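Local coordinates for protein hydroxyglutarate synthase (Pseudomonas putida, PDB 6W1G) that catalyses the iron(II)-dependent decarboxylation and hydroxylation of 2-oxoadipate to D-2-hydroxyglutarate in D-lysine catabolism, at residues T189-V198 with V217-N225; A369-P377 with Q453-L461. All blocks are in the same frame, centred on the assembly; numbering follows the deposited sequence. Where two conformers were deposited one is given.

Interaction 1 of 2, residues T189-V198 with V217-N225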
# COMPACT_ATOMS: atom_id res chain seq x y z
N THR A 189 14.58 12.45 -4.89
CA THR A 189 14.93 11.63 -3.73
C THR A 189 14.88 10.16 -4.07
O THR A 189 15.61 9.38 -3.45
CB THR A 189 14.00 11.97 -2.58
OG1 THR A 189 14.19 13.33 -2.25
CG2 THR A 189 14.30 11.21 -1.34
N PHE A 190 14.02 9.78 -5.02
CA PHE A 190 13.66 8.38 -5.26
C PHE A 190 14.21 7.82 -6.56
O PHE A 190 13.94 6.66 -6.90
CB PHE A 190 12.14 8.27 -5.24
CG PHE A 190 11.54 8.88 -3.99
CD1 PHE A 190 11.80 8.33 -2.75
CD2 PHE A 190 10.85 10.06 -4.05
CE1 PHE A 190 11.33 8.90 -1.62
CE2 PHE A 190 10.35 10.64 -2.89
CZ PHE A 190 10.60 10.06 -1.67
N ARG A 191 15.04 8.58 -7.25
CA ARG A 191 15.61 8.10 -8.49
C ARG A 191 16.70 7.06 -8.24
O ARG A 191 17.42 7.12 -7.24
CB ARG A 191 16.25 9.27 -9.22
CG ARG A 191 15.31 10.18 -9.87
CD ARG A 191 16.04 11.23 -10.70
NE ARG A 191 15.07 12.24 -11.09
CZ ARG A 191 14.28 12.12 -12.14
NH1 ARG A 191 14.36 11.05 -12.90
NH2 ARG A 191 13.40 13.07 -12.43
N TRP A 192 16.89 6.17 -9.22
CA TRP A 192 17.97 5.22 -9.14
C TRP A 192 19.30 5.90 -9.46
O TRP A 192 19.39 6.65 -10.43
CB TRP A 192 17.74 4.11 -10.18
CG TRP A 192 18.78 3.04 -10.11
CD1 TRP A 192 19.93 2.95 -10.86
CD2 TRP A 192 18.78 1.90 -9.23
NE1 TRP A 192 20.64 1.83 -10.49
CE2 TRP A 192 19.95 1.17 -9.50
CE3 TRP A 192 17.91 1.44 -8.25
CZ2 TRP A 192 20.28 0.01 -8.82
CZ3 TRP A 192 18.23 0.25 -7.58
CH2 TRP A 192 19.40 -0.44 -7.86
N HIS A 193 20.34 5.60 -8.67
CA HIS A 193 21.71 6.06 -8.94
C HIS A 193 22.64 4.86 -8.90
O HIS A 193 22.74 4.19 -7.88
CB HIS A 193 22.14 7.09 -7.90
CG HIS A 193 21.27 8.30 -7.85
ND1 HIS A 193 20.33 8.51 -6.86
CD2 HIS A 193 21.17 9.36 -8.69
CE1 HIS A 193 19.69 9.64 -7.09
NE2 HIS A 193 20.18 10.17 -8.20
N GLN A 194 23.36 4.60 -10.01
CA GLN A 194 24.20 3.40 -10.07
C GLN A 194 25.50 3.54 -9.28
O GLN A 194 26.08 2.52 -8.89
CB GLN A 194 24.48 2.98 -11.51
CG GLN A 194 25.35 3.88 -12.29
CD GLN A 194 25.82 3.22 -13.58
OE1 GLN A 194 25.04 2.59 -14.29
NE2 GLN A 194 27.11 3.33 -13.85
N ASP A 195 25.95 4.76 -9.01
CA ASP A 195 27.23 4.95 -8.33
C ASP A 195 27.04 4.78 -6.83
O ASP A 195 26.41 5.61 -6.16
CB ASP A 195 27.82 6.32 -8.67
CG ASP A 195 28.57 6.34 -10.01
OD1 ASP A 195 28.01 5.90 -11.04
OD2 ASP A 195 29.72 6.82 -10.02
N ALA A 196 27.57 3.68 -6.29
CA ALA A 196 27.52 3.44 -4.86
C ALA A 196 28.37 4.46 -4.09
O ALA A 196 29.29 5.09 -4.62
CB ALA A 196 28.06 2.06 -4.52
N THR A 197 28.06 4.57 -2.80
CA THR A 197 28.76 5.45 -1.89
C THR A 197 29.86 4.74 -1.13
O THR A 197 30.49 5.35 -0.26
CB THR A 197 27.75 6.02 -0.89
OG1 THR A 197 27.32 4.97 -0.01
CG2 THR A 197 26.53 6.55 -1.62
N VAL A 198 30.13 3.47 -1.45
CA VAL A 198 31.04 2.63 -0.70
C VAL A 198 31.97 1.93 -1.68
O VAL A 198 31.72 1.90 -2.89
CB VAL A 198 30.28 1.59 0.15
CG1 VAL A 198 29.48 2.30 1.22
CG2 VAL A 198 29.37 0.73 -0.74
N VAL A 217 22.43 1.35 2.66
CA VAL A 217 23.64 2.09 3.00
C VAL A 217 24.47 2.40 1.76
O VAL A 217 25.13 3.45 1.69
CB VAL A 217 24.46 1.29 4.02
CG1 VAL A 217 25.77 1.98 4.30
CG2 VAL A 217 23.69 1.10 5.30
N ALA A 218 24.48 1.50 0.79
CA ALA A 218 25.43 1.64 -0.31
C ALA A 218 25.02 2.66 -1.38
O ALA A 218 25.84 2.98 -2.23
CB ALA A 218 25.67 0.30 -1.01
N PHE A 219 23.80 3.15 -1.37
CA PHE A 219 23.30 4.01 -2.43
C PHE A 219 23.05 5.42 -1.91
O PHE A 219 22.97 5.67 -0.69
CB PHE A 219 22.03 3.42 -3.06
CG PHE A 219 22.27 2.10 -3.75
CD1 PHE A 219 22.24 0.93 -3.03
CD2 PHE A 219 22.58 2.05 -5.09
CE1 PHE A 219 22.49 -0.28 -3.66
CE2 PHE A 219 22.84 0.84 -5.71
CZ PHE A 219 22.78 -0.32 -5.00
N LYS A 220 22.93 6.34 -2.85
CA LYS A 220 22.87 7.74 -2.51
C LYS A 220 21.57 8.10 -1.79
O LYS A 220 21.55 9.07 -1.01
CB LYS A 220 23.00 8.59 -3.76
CG LYS A 220 24.35 8.44 -4.47
CD LYS A 220 24.52 9.46 -5.59
CE LYS A 220 25.60 9.06 -6.58
NZ LYS A 220 25.56 9.90 -7.81
N GLY A 221 20.50 7.36 -2.06
CA GLY A 221 19.21 7.68 -1.48
C GLY A 221 18.24 6.55 -1.61
O GLY A 221 18.58 5.44 -2.08
N PRO A 222 16.99 6.78 -1.20
CA PRO A 222 15.94 5.73 -1.17
C PRO A 222 15.28 5.50 -2.51
O PRO A 222 14.15 5.96 -2.78
CB PRO A 222 14.95 6.28 -0.14
CG PRO A 222 15.05 7.74 -0.27
CD PRO A 222 16.54 7.99 -0.48
N HIS A 223 15.94 4.77 -3.37
CA HIS A 223 15.38 4.46 -4.68
C HIS A 223 14.14 3.59 -4.52
O HIS A 223 13.90 2.96 -3.49
CB HIS A 223 16.42 3.79 -5.57
CG HIS A 223 17.11 2.61 -4.96
ND1 HIS A 223 18.49 2.49 -4.97
CD2 HIS A 223 16.64 1.52 -4.32
CE1 HIS A 223 18.83 1.36 -4.37
NE2 HIS A 223 17.73 0.76 -3.96
N ILE A 224 13.35 3.53 -5.58
CA ILE A 224 12.08 2.80 -5.51
C ILE A 224 12.40 1.31 -5.38
O ILE A 224 13.07 0.71 -6.23
CB ILE A 224 11.23 3.08 -6.76
CG1 ILE A 224 10.84 4.56 -6.76
CG2 ILE A 224 10.03 2.17 -6.80
CD1 ILE A 224 10.19 5.01 -8.03
N ASN A 225 11.94 0.70 -4.31
CA ASN A 225 12.09 -0.74 -4.15
C ASN A 225 11.09 -1.50 -5.01
O ASN A 225 11.42 -2.57 -5.56
CB ASN A 225 11.84 -1.11 -2.69
CG ASN A 225 12.04 -2.56 -2.42
OD1 ASN A 225 11.07 -3.26 -2.13
ND2 ASN A 225 13.27 -3.04 -2.48
O HOH W 1 14.00 4.46 -8.47
O HOH W 2 20.11 4.08 -6.29
O HOH W 3 23.79 5.32 -5.50
O HOH W 4 19.94 6.31 -4.84
O HOH W 5 25.19 7.58 -9.79
O HOH W 6 24.80 6.15 1.25

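Interaction 2 of 2, residues A369-P377 with Q453-L461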
# COMPACT_ATOMS: atom_id res chain seq x y z
N ALA A 369 -36.03 7.95 -4.75
CA ALA A 369 -37.35 8.28 -5.26
C ALA A 369 -38.43 8.12 -4.20
O ALA A 369 -39.49 8.76 -4.31
CB ALA A 369 -37.65 7.42 -6.48
N ALA A 370 -38.18 7.34 -3.15
CA ALA A 370 -39.12 7.12 -2.06
C ALA A 370 -38.83 7.97 -0.83
O ALA A 370 -39.47 7.78 0.20
CB ALA A 370 -39.15 5.63 -1.73
N ARG A 371 -37.91 8.96 -0.92
CA ARG A 371 -37.41 9.62 0.29
C ARG A 371 -38.45 10.46 1.02
O ARG A 371 -38.20 10.86 2.16
CB ARG A 371 -36.19 10.50 -0.03
CG ARG A 371 -36.51 11.72 -0.88
CD ARG A 371 -35.25 12.39 -1.46
NE ARG A 371 -34.23 12.75 -0.47
CZ ARG A 371 -34.16 13.93 0.14
NH1 ARG A 371 -35.05 14.89 -0.12
NH2 ARG A 371 -33.20 14.15 1.04
N ASP A 372 -39.58 10.78 0.38
CA ASP A 372 -40.63 11.54 1.05
C ASP A 372 -41.76 10.66 1.54
O ASP A 372 -42.77 11.19 2.04
CB ASP A 372 -41.11 12.66 0.12
CG ASP A 372 -40.02 13.69 -0.10
OD1 ASP A 372 -39.33 14.07 0.88
OD2 ASP A 372 -39.81 14.11 -1.25
N GLN A 373 -41.60 9.35 1.48
CA GLN A 373 -42.66 8.48 1.93
C GLN A 373 -42.56 8.17 3.41
O GLN A 373 -41.48 7.88 3.92
CB GLN A 373 -42.60 7.13 1.22
CG GLN A 373 -43.00 7.22 -0.19
CD GLN A 373 -42.85 5.89 -0.94
OE1 GLN A 373 -42.73 4.80 -0.35
NE2 GLN A 373 -42.87 5.98 -2.25
N GLU A 374 -43.71 8.19 4.08
CA GLU A 374 -43.77 7.45 5.31
C GLU A 374 -43.99 5.97 5.00
O GLU A 374 -44.11 5.53 3.84
CB GLU A 374 -44.90 7.94 6.22
CG GLU A 374 -44.54 9.07 7.12
CD GLU A 374 -45.59 9.50 8.21
OE1 GLU A 374 -46.57 8.71 8.47
OE2 GLU A 374 -45.43 10.60 8.75
N GLY A 375 -44.02 5.19 6.05
CA GLY A 375 -44.27 3.81 5.87
C GLY A 375 -43.07 3.04 5.37
O GLY A 375 -43.22 1.86 5.07
N ARG A 376 -41.89 3.65 5.23
CA ARG A 376 -40.72 2.92 4.82
C ARG A 376 -40.19 2.04 5.94
O ARG A 376 -40.44 2.28 7.12
CB ARG A 376 -39.64 3.90 4.35
CG ARG A 376 -39.94 4.54 3.02
CD ARG A 376 -38.90 5.53 2.61
NE ARG A 376 -38.84 6.69 3.50
CZ ARG A 376 -37.79 7.50 3.64
NH1 ARG A 376 -36.68 7.28 2.95
NH2 ARG A 376 -37.85 8.55 4.45
N PRO A 377 -39.39 1.02 5.58
CA PRO A 377 -38.76 0.18 6.60
C PRO A 377 -38.04 1.03 7.64
O PRO A 377 -37.41 2.03 7.30
CB PRO A 377 -37.76 -0.68 5.80
CG PRO A 377 -38.45 -0.81 4.44
CD PRO A 377 -39.04 0.57 4.22
N GLN A 453 -24.11 8.13 7.51
CA GLN A 453 -24.67 9.46 7.75
C GLN A 453 -25.10 10.11 6.44
O GLN A 453 -26.15 10.74 6.37
CB GLN A 453 -23.64 10.32 8.45
CG GLN A 453 -23.40 9.85 9.85
CD GLN A 453 -22.40 10.70 10.56
OE1 GLN A 453 -21.66 11.48 9.94
NE2 GLN A 453 -22.36 10.59 11.88
N ALA A 454 -24.29 9.97 5.40
CA ALA A 454 -24.64 10.54 4.10
C ALA A 454 -25.87 9.85 3.53
O ALA A 454 -26.72 10.50 2.90
CB ALA A 454 -23.44 10.43 3.14
N CYS A 455 -25.97 8.55 3.72
CA CYS A 455 -27.12 7.82 3.22
C CYS A 455 -28.38 8.26 3.94
O CYS A 455 -29.42 8.49 3.31
CB CYS A 455 -26.84 6.35 3.45
SG CYS A 455 -28.04 5.23 2.70
N ALA A 456 -28.29 8.45 5.26
CA ALA A 456 -29.46 8.92 6.00
C ALA A 456 -29.92 10.28 5.51
O ALA A 456 -31.11 10.51 5.33
CB ALA A 456 -29.15 8.96 7.49
N GLN A 457 -29.00 11.20 5.29
CA GLN A 457 -29.39 12.51 4.75
C GLN A 457 -30.01 12.37 3.38
O GLN A 457 -31.04 12.99 3.08
CB GLN A 457 -28.15 13.39 4.74
CG GLN A 457 -27.82 13.82 6.14
CD GLN A 457 -29.01 14.49 6.86
OE1 GLN A 457 -29.65 15.40 6.32
NE2 GLN A 457 -29.33 14.01 8.06
N ALA A 458 -29.40 11.56 2.51
CA ALA A 458 -29.93 11.43 1.15
C ALA A 458 -31.33 10.84 1.17
O ALA A 458 -32.15 11.20 0.32
CB ALA A 458 -28.96 10.59 0.32
N LEU A 459 -31.63 9.95 2.12
CA LEU A 459 -32.92 9.29 2.19
C LEU A 459 -33.89 9.99 3.10
O LEU A 459 -34.98 9.49 3.35
CB LEU A 459 -32.73 7.85 2.64
CG LEU A 459 -31.97 6.97 1.61
CD1 LEU A 459 -31.86 5.59 2.14
CD2 LEU A 459 -32.62 6.97 0.24
N ASN A 460 -33.51 11.16 3.62
CA ASN A 460 -34.41 11.94 4.43
C ASN A 460 -34.84 11.12 5.65
O ASN A 460 -36.02 11.02 5.99
CB ASN A 460 -35.59 12.42 3.57
CG ASN A 460 -36.37 13.48 4.22
OD1 ASN A 460 -35.91 14.14 5.16
ND2 ASN A 460 -37.58 13.68 3.74
N LEU A 461 -33.84 10.46 6.27
CA LEU A 461 -33.95 9.75 7.55
C LEU A 461 -33.17 10.49 8.64
O LEU A 461 -32.07 10.98 8.41
CB LEU A 461 -33.42 8.33 7.42
CG LEU A 461 -34.12 7.57 6.28
CD1 LEU A 461 -33.41 6.32 5.97
CD2 LEU A 461 -35.57 7.30 6.65

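Interaction 1 of 2, residues T189-V198 with V217-N225
F190 and H223 bring their CA atoms to 4.3 Å, and A196 and F219 theirs to 4.9 Å, so the two backbones come close at two places, and between them side chains and ordered waters span the gap. At the second place T197 N donates to A218 O over 2.8 Å, nearly straight at the hydrogen (166°). At the first, the bond from I224 N to F190 O is weak, and water 1, which accepts from that nitrogen and donates to that oxygen, supplements it. P222, centre of an inverse gamma turn, aims its buried O at the rim of the F190 ring, 3.3 Å from CD1, where no conventional donor meets it.

Aromatic contact follows from the torsion of H223: CG lies between the backbone N and the carbonyl carbon (chi1 51°), which sets the imidazole against W192. The pair forms an offset stack, centroids 4.4 Å apart and planes at 27°, with W192 CZ3 over the imidazole centre. F219 completes the cluster, its ring face receiving H223 CE1 near the rim. H223 NE2 bonds D215, and ND1 shares water 2 with H193 N; a leucine here would probably cost D215 its bond from NE2, leave water 2 tied to H193 N but not to this side chain, and take from W192 its stacked partner. K220 crosses H193 at about a right angle, CD 4.1 Å from H193 CB, while its NZ and D195 N both donate to water 5.

Residues 189-198 link helices 176-188 and 200-209, whereas 217-225 lead from helix 211-217 into edge strand 226-229, which starts with the metal ligand H226. F190 and I224 pack on helix 9-27, and T197, V198 and V217 rest on I150 of helix 141-153.

Interaction 2 of 2, residues A369-P377 with Q453-L461
The Schellman motif that ends helix 440-458, with N460 as its C-prime residue at positive phi (59°), offers its last carbonyls to two arginines, R371 and R376, of the loop 369-377. Within the motif L461 N reaches back to A456 O and N460 N to Q457 O, and the turn leaves A458 O and L459 O facing the loop.

R371 takes the first of these. Its NE donates to A458 O over 2.7 Å at 166°, with the oxygen in the guanidinium plane; NH2 adds weak bonds to the same oxygen and to Q457 O. CG sits between the backbone N and the carbonyl carbon (chi1 68°), and a bend at chi3 then brings the guanidinium edge to the helix end. N460 CB lies over one face of this group, 3.9 Å from NH2, and N460 ND2 returns a bond to R371 O over 3.3 Å, approaching from above the carbonyl plane.

R376 holds L459 O end-on, NH1 at 2.8 Å and NH2 at 3.2 Å, so that one oxygen accepts from both nitrogens. NH2 also bonds N460 O weakly. The group is fixed at its other end by NE, which donates to Q373 O at 2.9 Å, the residue closing a type I turn from A370. L461 CD2 lies over one face, 3.4 Å from NH2, and R371 CA over the opposite one, which leaves the guanidinium sandwiched between them.

All the acceptors in these bonds are main-chain oxygens, so the arginines probably recognise the helix end largely through its backbone. Two positive groups placed at a C-terminal end would be expected to interact favourably with the helix dipole.

Overall arrangement
The two contacts lie on opposite sides of the chain's centre, about 56 Å apart between their centres and about 34 Å between nearest atoms, and they have no structural element in common. Interaction 1 is partly buried, with nine of its seventeen touching residues buried, and joins two loops beside the metal-binding region; aromatic packing, one strong backbone bond and bridging waters share the work. Interaction 2 is a surface contact far from the annotated sites, with a single buried residue among eight, and relies on guanidinium groups bonded to backbone carbonyls. The areas agree: 804 Å² is buried in the first, 317 Å² in the second.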